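Local coordinates for reticulocyte binding protein (Streptococcus agalactiae COH1, PDB 3FAW) that probably hydrolyses alpha-1,6-glucosidic linkages of pullulan and related alpha-glucans as a cell-wall-anchored pullulanase of group B Streptococcus, at residues 222-234 / 318-330. Numbering follows the deposited sequence.
Sequences KSLAEWDSNTVND and VLSYFYVNEMDKS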
loop_
_atom_site.group_PDB
_atom_site.type_symbol
_atom_site.label_atom_id
_atom_site.label_comp_id
_atom_site.label_asym_id
_atom_site.label_seq_id
_atom_site.Cartn_x
_atom_site.Cartn_y
_atom_site.Cartn_z
ATOM N N LYS A 222 7.768 -12.519 14.694
ATOM C CA LYS A 222 6.981 -13.255 13.702
ATOM C C LYS A 222 5.517 -13.421 14.110
ATOM O O LYS A 222 4.678 -13.777 13.283
ATOM C CB LYS A 222 7.608 -14.630 13.438
ATOM C CG LYS A 222 9.075 -14.589 12.984
ATOM C CD LYS A 222 9.274 -13.774 11.705
ATOM C CE LYS A 222 10.729 -13.751 11.271
ATOM N NZ LYS A 222 11.602 -13.058 12.263
ATOM N N SER A 223 5.220 -13.194 15.387
ATOM C CA SER A 223 3.837 -13.091 15.860
ATOM C C SER A 223 3.786 -12.301 17.169
ATOM O O SER A 223 4.825 -11.864 17.680
ATOM C CB SER A 223 3.190 -14.476 16.030
ATOM O OG SER A 223 1.771 -14.371 16.128
ATOM N N LEU A 224 2.575 -12.107 17.688
ATOM C CA LEU A 224 2.345 -11.252 18.850
ATOM C C LEU A 224 1.242 -11.796 19.753
ATOM O O LEU A 224 0.427 -12.619 19.331
ATOM C CB LEU A 224 1.933 -9.843 18.408
ATOM C CG LEU A 224 2.782 -9.070 17.392
ATOM C CD1 LEU A 224 1.994 -7.874 16.875
ATOM C CD2 LEU A 224 4.115 -8.624 17.992
ATOM N N ALA A 225 1.225 -11.312 20.994
ATOM C CA ALA A 225 0.105 -11.532 21.907
ATOM C C ALA A 225 -1.103 -10.737 21.423
ATOM O O ALA A 225 -0.942 -9.713 20.759
ATOM C CB ALA A 225 0.477 -11.110 23.322
ATOM N N GLU A 226 -2.304 -11.214 21.748
ATOM C CA GLU A 226 -3.533 -10.478 21.433
ATOM C C GLU A 226 -3.379 -9.028 21.897
ATOM O O GLU A 226 -2.896 -8.772 23.002
ATOM C CB GLU A 226 -4.780 -11.143 22.047
ATOM C CG GLU A 226 -4.916 -11.094 23.585
ATOM C CD GLU A 226 -3.909 -11.962 24.334
ATOM O OE1 GLU A 226 -3.232 -12.805 23.709
ATOM O OE2 GLU A 226 -3.796 -11.796 25.563
ATOM N N TRP A 227 -3.766 -8.092 21.035
ATOM C CA TRP A 227 -3.440 -6.674 21.219
ATOM C C TRP A 227 -4.695 -5.809 21.345
ATOM O O TRP A 227 -5.629 -5.910 20.540
ATOM C CB TRP A 227 -2.555 -6.195 20.060
ATOM C CG TRP A 227 -2.262 -4.720 20.033
ATOM C CD1 TRP A 227 -2.538 -3.855 19.015
ATOM C CD2 TRP A 227 -1.633 -3.941 21.061
ATOM N NE1 TRP A 227 -2.124 -2.588 19.347
ATOM C CE2 TRP A 227 -1.565 -2.610 20.594
ATOM C CE3 TRP A 227 -1.125 -4.234 22.333
ATOM C CZ2 TRP A 227 -1.009 -1.575 21.350
ATOM C CZ3 TRP A 227 -0.573 -3.205 23.084
ATOM C CH2 TRP A 227 -0.519 -1.891 22.589
ATOM N N ASP A 228 -4.703 -4.977 22.380
ATOM C CA ASP A 228 -5.750 -3.986 22.601
ATOM C C ASP A 228 -5.064 -2.688 23.012
ATOM O O ASP A 228 -4.543 -2.594 24.122
ATOM C CB ASP A 228 -6.719 -4.468 23.695
ATOM C CG ASP A 228 -7.799 -3.447 24.027
ATOM O OD1 ASP A 228 -7.978 -2.472 23.265
ATOM O OD2 ASP A 228 -8.473 -3.621 25.062
ATOM N N SER A 229 -5.064 -1.697 22.118
ATOM C CA SER A 229 -4.324 -0.443 22.347
ATOM C C SER A 229 -4.823 0.377 23.540
ATOM O O SER A 229 -4.114 1.268 24.013
ATOM C CB SER A 229 -4.284 0.429 21.084
ATOM O OG SER A 229 -5.577 0.743 20.602
ATOM N N ASN A 230 -6.028 0.078 24.027
ATOM C CA ASN A 230 -6.522 0.682 25.268
ATOM C C ASN A 230 -5.674 0.319 26.494
ATOM O O ASN A 230 -5.682 1.045 27.486
ATOM C CB ASN A 230 -7.984 0.289 25.519
ATOM C CG ASN A 230 -8.957 1.011 24.597
ATOM O OD1 ASN A 230 -9.902 0.406 24.090
ATOM N ND2 ASN A 230 -8.735 2.307 24.381
ATOM N N THR A 231 -4.937 -0.788 26.420
ATOM C CA THR A 231 -4.111 -1.247 27.542
ATOM C C THR A 231 -2.767 -0.519 27.668
ATOM O O THR A 231 -2.039 -0.738 28.636
ATOM C CB THR A 231 -3.839 -2.773 27.462
ATOM O OG1 THR A 231 -3.008 -3.061 26.328
ATOM C CG2 THR A 231 -5.153 -3.556 27.359
ATOM N N VAL A 232 -2.432 0.329 26.697
ATOM C CA VAL A 232 -1.181 1.096 26.724
ATOM C C VAL A 232 -1.028 1.913 28.005
ATOM O O VAL A 232 -1.978 2.539 28.463
ATOM C CB VAL A 232 -1.085 2.068 25.509
ATOM C CG1 VAL A 232 -0.055 3.174 25.764
ATOM C CG2 VAL A 232 -0.745 1.305 24.238
ATOM N N ASN A 233 0.170 1.891 28.584
ATOM C CA ASN A 233 0.522 2.808 29.677
ATOM C C ASN A 233 1.942 3.361 29.484
ATOM O O ASN A 233 2.535 3.180 28.419
ATOM C CB ASN A 233 0.320 2.144 31.057
ATOM C CG ASN A 233 1.167 0.895 31.257
ATOM O OD1 ASN A 233 2.305 0.816 30.804
ATOM N ND2 ASN A 233 0.608 -0.087 31.962
ATOM N N ASP A 234 2.471 4.049 30.493
ATOM C CA ASP A 234 3.813 4.638 30.419
ATOM C C ASP A 234 4.929 3.586 30.383
ATOM O O ASP A 234 6.020 3.856 29.873
ATOM C CB ASP A 234 4.047 5.592 31.601
ATOM C CG ASP A 234 3.184 6.847 31.530
ATOM O OD1 ASP A 234 2.612 7.136 30.457
ATOM O OD2 ASP A 234 3.081 7.550 32.559
ATOM N N VAL A 318 -2.522 -6.495 6.332
ATOM C CA VAL A 318 -2.755 -7.618 7.240
ATOM C C VAL A 318 -1.668 -7.710 8.321
ATOM O O VAL A 318 -1.814 -8.463 9.284
ATOM C CB VAL A 318 -2.872 -8.975 6.477
ATOM C CG1 VAL A 318 -4.021 -8.929 5.471
ATOM C CG2 VAL A 318 -1.566 -9.339 5.787
ATOM N N LEU A 319 -0.583 -6.953 8.167
ATOM C CA LEU A 319 0.433 -6.865 9.228
ATOM C C LEU A 319 -0.086 -6.034 10.401
ATOM O O LEU A 319 -1.001 -5.225 10.239
ATOM C CB LEU A 319 1.749 -6.306 8.692
ATOM C CG LEU A 319 2.459 -7.297 7.756
ATOM C CD1 LEU A 319 3.227 -6.568 6.687
ATOM C CD2 LEU A 319 3.371 -8.253 8.524
ATOM N N SER A 320 0.500 -6.251 11.578
ATOM C CA SER A 320 -0.017 -5.673 12.815
ATOM C C SER A 320 -0.097 -4.156 12.746
ATOM O O SER A 320 0.882 -3.495 12.417
ATOM C CB SER A 320 0.843 -6.071 14.018
ATOM O OG SER A 320 0.381 -5.425 15.198
ATOM N N TYR A 321 -1.282 -3.628 13.042
ATOM C CA TYR A 321 -1.490 -2.184 13.172
ATOM C C TYR A 321 -1.929 -1.837 14.591
ATOM O O TYR A 321 -2.452 -2.686 15.316
ATOM C CB TYR A 321 -2.485 -1.657 12.131
ATOM C CG TYR A 321 -3.803 -2.402 12.018
ATOM C CD1 TYR A 321 -4.903 -2.041 12.801
ATOM C CD2 TYR A 321 -3.963 -3.436 11.098
ATOM C CE1 TYR A 321 -6.121 -2.706 12.686
ATOM C CE2 TYR A 321 -5.185 -4.105 10.970
ATOM C CZ TYR A 321 -6.257 -3.736 11.768
ATOM O OH TYR A 321 -7.463 -4.389 11.648
ATOM N N PHE A 322 -1.712 -0.579 14.968
ATOM C CA PHE A 322 -1.689 -0.171 16.377
ATOM C C PHE A 322 -3.066 0.137 16.970
ATOM O O PHE A 322 -3.438 -0.416 18.010
ATOM C CB PHE A 322 -0.761 1.045 16.539
ATOM C CG PHE A 322 -0.494 1.433 17.973
ATOM C CD1 PHE A 322 0.580 0.887 18.665
ATOM C CD2 PHE A 322 -1.307 2.360 18.624
ATOM C CE1 PHE A 322 0.834 1.247 19.988
ATOM C CE2 PHE A 322 -1.061 2.730 19.944
ATOM C CZ PHE A 322 0.011 2.174 20.627
ATOM N N TYR A 323 -3.817 1.025 16.327
ATOM C CA TYR A 323 -5.095 1.486 16.879
ATOM C C TYR A 323 -6.205 0.463 16.641
ATOM O O TYR A 323 -6.912 0.515 15.632
ATOM C CB TYR A 323 -5.476 2.843 16.294
ATOM C CG TYR A 323 -4.491 3.939 16.623
ATOM C CD1 TYR A 323 -3.688 4.495 15.632
ATOM C CD2 TYR A 323 -4.359 4.422 17.923
ATOM C CE1 TYR A 323 -2.781 5.507 15.919
ATOM C CE2 TYR A 323 -3.449 5.439 18.224
ATOM C CZ TYR A 323 -2.664 5.971 17.213
ATOM O OH TYR A 323 -1.762 6.972 17.488
ATOM N N VAL A 324 -6.342 -0.465 17.583
ATOM C CA VAL A 324 -7.297 -1.566 17.464
ATOM C C VAL A 324 -7.456 -2.322 18.791
ATOM O O VAL A 324 -6.546 -2.336 19.625
ATOM C CB VAL A 324 -6.850 -2.575 16.374
ATOM C CG1 VAL A 324 -5.636 -3.373 16.844
ATOM C CG2 VAL A 324 -7.992 -3.512 15.987
ATOM N N ASN A 325 -8.624 -2.936 18.965
ATOM C CA ASN A 325 -8.874 -3.908 20.024
ATOM C C ASN A 325 -9.243 -5.219 19.357
ATOM O O ASN A 325 -10.367 -5.393 18.876
ATOM C CB ASN A 325 -10.005 -3.457 20.956
ATOM C CG ASN A 325 -10.293 -4.466 22.072
ATOM O OD1 ASN A 325 -9.590 -5.466 22.231
ATOM N ND2 ASN A 325 -11.329 -4.193 22.854
ATOM N N GLU A 326 -8.289 -6.137 19.322
ATOM C CA GLU A 326 -8.465 -7.402 18.615
ATOM C C GLU A 326 -9.387 -8.379 19.360
ATOM O O GLU A 326 -9.808 -9.387 18.796
ATOM C CB GLU A 326 -7.100 -8.042 18.353
ATOM C CG GLU A 326 -6.177 -7.187 17.480
ATOM C CD GLU A 326 -4.763 -7.737 17.378
ATOM O OE1 GLU A 326 -4.373 -8.578 18.222
ATOM O OE2 GLU A 326 -4.040 -7.323 16.444
ATOM N N MET A 327 -9.699 -8.073 20.618
ATOM C CA MET A 327 -10.614 -8.887 21.409
ATOM C C MET A 327 -12.090 -8.483 21.228
ATOM O O MET A 327 -12.972 -9.104 21.817
ATOM C CB MET A 327 -10.216 -8.828 22.886
ATOM C CG MET A 327 -8.806 -9.350 23.175
ATOM S SD MET A 327 -8.471 -11.006 22.516
ATOM C CE MET A 327 -9.746 -11.982 23.320
ATOM N N ASP A 328 -12.346 -7.459 20.410
ATOM C CA ASP A 328 -13.707 -7.000 20.092
ATOM C C ASP A 328 -13.966 -7.213 18.603
ATOM O O ASP A 328 -13.516 -6.423 17.766
ATOM C CB ASP A 328 -13.846 -5.515 20.462
ATOM C CG ASP A 328 -15.166 -4.897 20.004
ATOM O OD1 ASP A 328 -16.153 -5.629 19.771
ATOM O OD2 ASP A 328 -15.210 -3.654 19.888
ATOM N N LYS A 329 -14.679 -8.292 18.279
ATOM C CA LYS A 329 -15.030 -8.609 16.891
ATOM C C LYS A 329 -16.448 -8.150 16.529
ATOM O O LYS A 329 -16.951 -8.473 15.451
ATOM C CB LYS A 329 -14.892 -10.115 16.638
ATOM C CG LYS A 329 -13.463 -10.624 16.708
ATOM C CD LYS A 329 -13.391 -12.110 16.420
ATOM C CE LYS A 329 -11.955 -12.611 16.378
ATOM N NZ LYS A 329 -11.186 -11.981 15.277
ATOM N N SER A 330 -17.077 -7.382 17.416
ATOM C CA SER A 330 -18.470 -6.982 17.239
ATOM C C SER A 330 -18.673 -6.100 16.011
ATOM O O SER A 330 -17.823 -5.275 15.672
ATOM C CB SER A 330 -18.998 -6.268 18.492
ATOM O OG SER A 330 -18.375 -5.007 18.674
HETATM O O HOH W 1 -1.679 -9.198 18.150
#
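Glu-326 OE1 takes the backbone N-H of Trp-227 at 2.9 Å (Trp-227 N to Glu-326 OE1) and also a hydrogen bond from a water whose other hydrogen bond goes to Ala-225 O. The amide arrives from above the carboxylate plane. Glu-326 returns a straighter bond from its own N to Trp-227 O, also 2.9 Å, so its main chain and carboxylate together grip both polar backbone atoms of the tryptophan. That main-chain bond and the one from Ser-229 N to Val-324 O (3.0 Å) flank Asp-228 and Asn-325, a single antiparallel beta bridge of the non-hydrogen-bonded kind. It joins the loop between strands 212-216 and 241-242 to the long loop after strand 312-315 of the TIM barrel.

The indole is the apolar centre of the contact. CG of Trp-227 stands anti to the backbone N (chi1 174°), which carries the ring across to the 318-330 side; there NE1 donates to Phe-322 O, 2.9 Å away, in the carbonyl plane and on a lone pair. Farther along the indole, Trp-227 CZ2 sits over one face of the Phe-322 ring, 3.6 Å from Phe-322 CE1, although the two planes are inclined at 59°. Val-232 CG2 meets Phe-322 CZ, and Val-324 CG1 packs against Trp-227 CD1. Outside the two loops, Gln-349 touches the indole and also bonds Ser-320 OG, beside which Leu-224 CD1 lies.

At the bridge itself, the Asp-228 carboxylate and Asn-325 amide lie stacked, their planes nearly parallel (7° apart). Each closes an Asx turn in its own loop: Asp-228 OD1 accepts from Asn-230 N, while Asn-325 OD1 receives Met-327 N from above its carbonyl plane, at 3.1 Å.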